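Local structure of gamma-glutamyltranspeptidase (Streptomyces lincolnensis, 6J3I) at residues G279-Q284 with L311-R316. The protein probably acts as an N-terminal nucleophile enzyme of the gamma-glutamyltranspeptidase family, whose LmbA-type relatives cleave a carbon-carbon bond in lincosamide biosynthesis. The protein carries 1 engineered substitution. Sequence-based numbering, arbitrary orientation.
Sequences GPVLLQ and LAMADR
Val281 meets the helix of 311-316 chiefly through CG1. That methyl sits against the backbone at 3.2 Å from O of Ala312 and also touches CB of that alanine. It lies 3.8 Å from SD of Met313, whose bent chain brings the sulfur round to it, and 3.9 Å from CB of Arg316. A turn later, CB of Gln284 rests on CB of Ala312 at 4.0 Å; here the backbones come nearest, 5.7 Å between the two CA atoms, consistent with the small side chain of Ala312. The polar part of the contact is one hydrogen bond, from NE2 of Gln284 to OD2 of Asp315 (3.0 Å). It is bent, with an N-H...O angle of 141°, yet OD2 lies almost in the amide plane and accepts through its anti lone pair. With CG of Gln284 anti to the carbonyl carbon (chi1 -77°) and the chain extended beyond it, the two side chains cross at about a right angle, while amide and carboxylate stay nearly coplanar. In the second shell, the Tyr320 hydroxyl bonds OE1 of Gln284. With an alanine here, OD2 of Asp315 would probably lose this donor and Tyr320 its amide partner. The Tyr336 hydroxyl also bonds OD2, and N of Gly355 bonds OD1. The guanidinium of Arg316 carries CE of Met313 over one face and forms a salt bridge with Asp504. This buried, roughly antiparallel helix pair (segment axes 9.0 Å apart at 140°) joins helices 280-288 and 299-319; Leu282 and Leu283 pack on Val270 and Lys272 of strand 268-272, consistent with the layered Ntn-hydrolase fold.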
loop_
_atom_site.group_PDB
_atom_site.type_symbol
_atom_site.label_atom_id
_atom_site.label_comp_id
_atom_site.label_asym_id
_atom_site.label_seq_id
_atom_site.Cartn_x
_atom_site.Cartn_y
_atom_site.Cartn_z
ATOM N N GLY A 279 4.197 -7.446 4.478
ATOM C CA GLY A 279 3.114 -8.433 4.623
ATOM C C GLY A 279 3.216 -9.474 5.721
ATOM O O GLY A 279 2.269 -9.666 6.499
ATOM N N PRO A 280 4.362 -10.160 5.792
ATOM C CA PRO A 280 4.565 -11.116 6.850
ATOM C C PRO A 280 4.550 -10.597 8.293
ATOM O O PRO A 280 4.439 -11.434 9.185
ATOM C CB PRO A 280 5.916 -11.722 6.497
ATOM C CG PRO A 280 5.912 -11.713 5.011
ATOM C CD PRO A 280 5.298 -10.386 4.679
ATOM N N VAL A 281 4.653 -9.283 8.552
ATOM C CA VAL A 281 4.482 -8.791 9.961
ATOM C C VAL A 281 3.107 -9.084 10.531
ATOM O O VAL A 281 2.979 -9.321 11.724
ATOM C CB VAL A 281 4.714 -7.275 10.279
ATOM C CG1 VAL A 281 5.957 -7.092 11.138
ATOM C CG2 VAL A 281 4.730 -6.371 9.076
ATOM N N LEU A 282 2.078 -9.018 9.698
ATOM C CA LEU A 282 0.745 -9.397 10.141
ATOM C C LEU A 282 0.783 -10.838 10.655
ATOM O O LEU A 282 0.369 -11.122 11.786
ATOM C CB LEU A 282 -0.264 -9.261 9.006
ATOM C CG LEU A 282 -1.722 -9.200 9.469
ATOM C CD1 LEU A 282 -2.572 -8.401 8.482
ATOM C CD2 LEU A 282 -2.316 -10.589 9.681
ATOM N N LEU A 283 1.310 -11.718 9.808
ATOM C CA LEU A 283 1.502 -13.134 10.108
ATOM C C LEU A 283 2.266 -13.353 11.417
ATOM O O LEU A 283 1.824 -14.114 12.284
ATOM C CB LEU A 283 2.205 -13.822 8.914
ATOM C CG LEU A 283 1.323 -14.279 7.734
ATOM C CD1 LEU A 283 0.058 -13.455 7.547
ATOM C CD2 LEU A 283 2.081 -14.351 6.419
ATOM N N GLN A 284 3.387 -12.661 11.578
ATOM C CA GLN A 284 4.184 -12.779 12.811
ATOM C C GLN A 284 3.431 -12.387 14.087
ATOM O O GLN A 284 3.690 -12.935 15.163
ATOM C CB GLN A 284 5.478 -11.970 12.703
ATOM C CG GLN A 284 6.548 -12.646 11.855
ATOM C CD GLN A 284 7.929 -12.071 12.087
ATOM O OE1 GLN A 284 8.554 -11.568 11.163
ATOM N NE2 GLN A 284 8.413 -12.140 13.330
ATOM N N LEU A 311 7.462 -6.365 18.967
ATOM C CA LEU A 311 8.230 -7.585 18.713
ATOM C C LEU A 311 8.283 -7.927 17.223
ATOM O O LEU A 311 9.360 -8.105 16.662
ATOM C CB LEU A 311 7.647 -8.766 19.516
ATOM C CG LEU A 311 8.235 -9.147 20.894
ATOM C CD1 LEU A 311 9.434 -8.319 21.352
ATOM C CD2 LEU A 311 7.149 -9.133 21.963
ATOM N N ALA A 312 7.114 -7.992 16.599
ATOM C CA ALA A 312 6.987 -8.398 15.197
ATOM C C ALA A 312 7.646 -7.421 14.231
ATOM O O ALA A 312 8.244 -7.836 13.231
ATOM C CB ALA A 312 5.519 -8.576 14.842
ATOM N N MET A 313 7.524 -6.129 14.534
ATOM C CA MET A 313 8.147 -5.075 13.728
ATOM C C MET A 313 9.671 -5.070 13.830
ATOM O O MET A 313 10.357 -4.795 12.847
ATOM C CB MET A 313 7.598 -3.698 14.113
ATOM C CG MET A 313 6.139 -3.494 13.734
ATOM S SD MET A 313 5.873 -3.368 11.956
ATOM C CE MET A 313 5.251 -1.701 11.815
ATOM N N ALA A 314 10.196 -5.370 15.013
ATOM C CA ALA A 314 11.638 -5.481 15.215
ATOM C C ALA A 314 12.213 -6.539 14.291
ATOM O O ALA A 314 13.278 -6.345 13.691
ATOM C CB ALA A 314 11.955 -5.810 16.664
ATOM N N ASP A 315 11.490 -7.646 14.163
ATOM C CA ASP A 315 11.892 -8.716 13.262
ATOM C C ASP A 315 11.814 -8.287 11.805
ATOM O O ASP A 315 12.669 -8.688 11.020
ATOM C CB ASP A 315 11.068 -9.995 13.485
ATOM C CG ASP A 315 11.547 -10.818 14.681
ATOM O OD1 ASP A 315 12.636 -10.536 15.226
ATOM O OD2 ASP A 315 10.815 -11.761 15.071
ATOM N N ARG A 316 10.823 -7.484 11.418
ATOM C CA ARG A 316 10.819 -7.010 10.027
ATOM C C ARG A 316 12.035 -6.134 9.740
ATOM O O ARG A 316 12.721 -6.344 8.738
ATOM C CB ARG A 316 9.505 -6.371 9.564
ATOM C CG ARG A 316 9.201 -4.990 10.076
ATOM C CD ARG A 316 8.645 -4.041 9.021
ATOM N NE ARG A 316 8.855 -2.662 9.474
ATOM C CZ ARG A 316 8.176 -1.588 9.083
ATOM N NH1 ARG A 316 7.193 -1.660 8.190
ATOM N NH2 ARG A 316 8.498 -0.415 9.609
#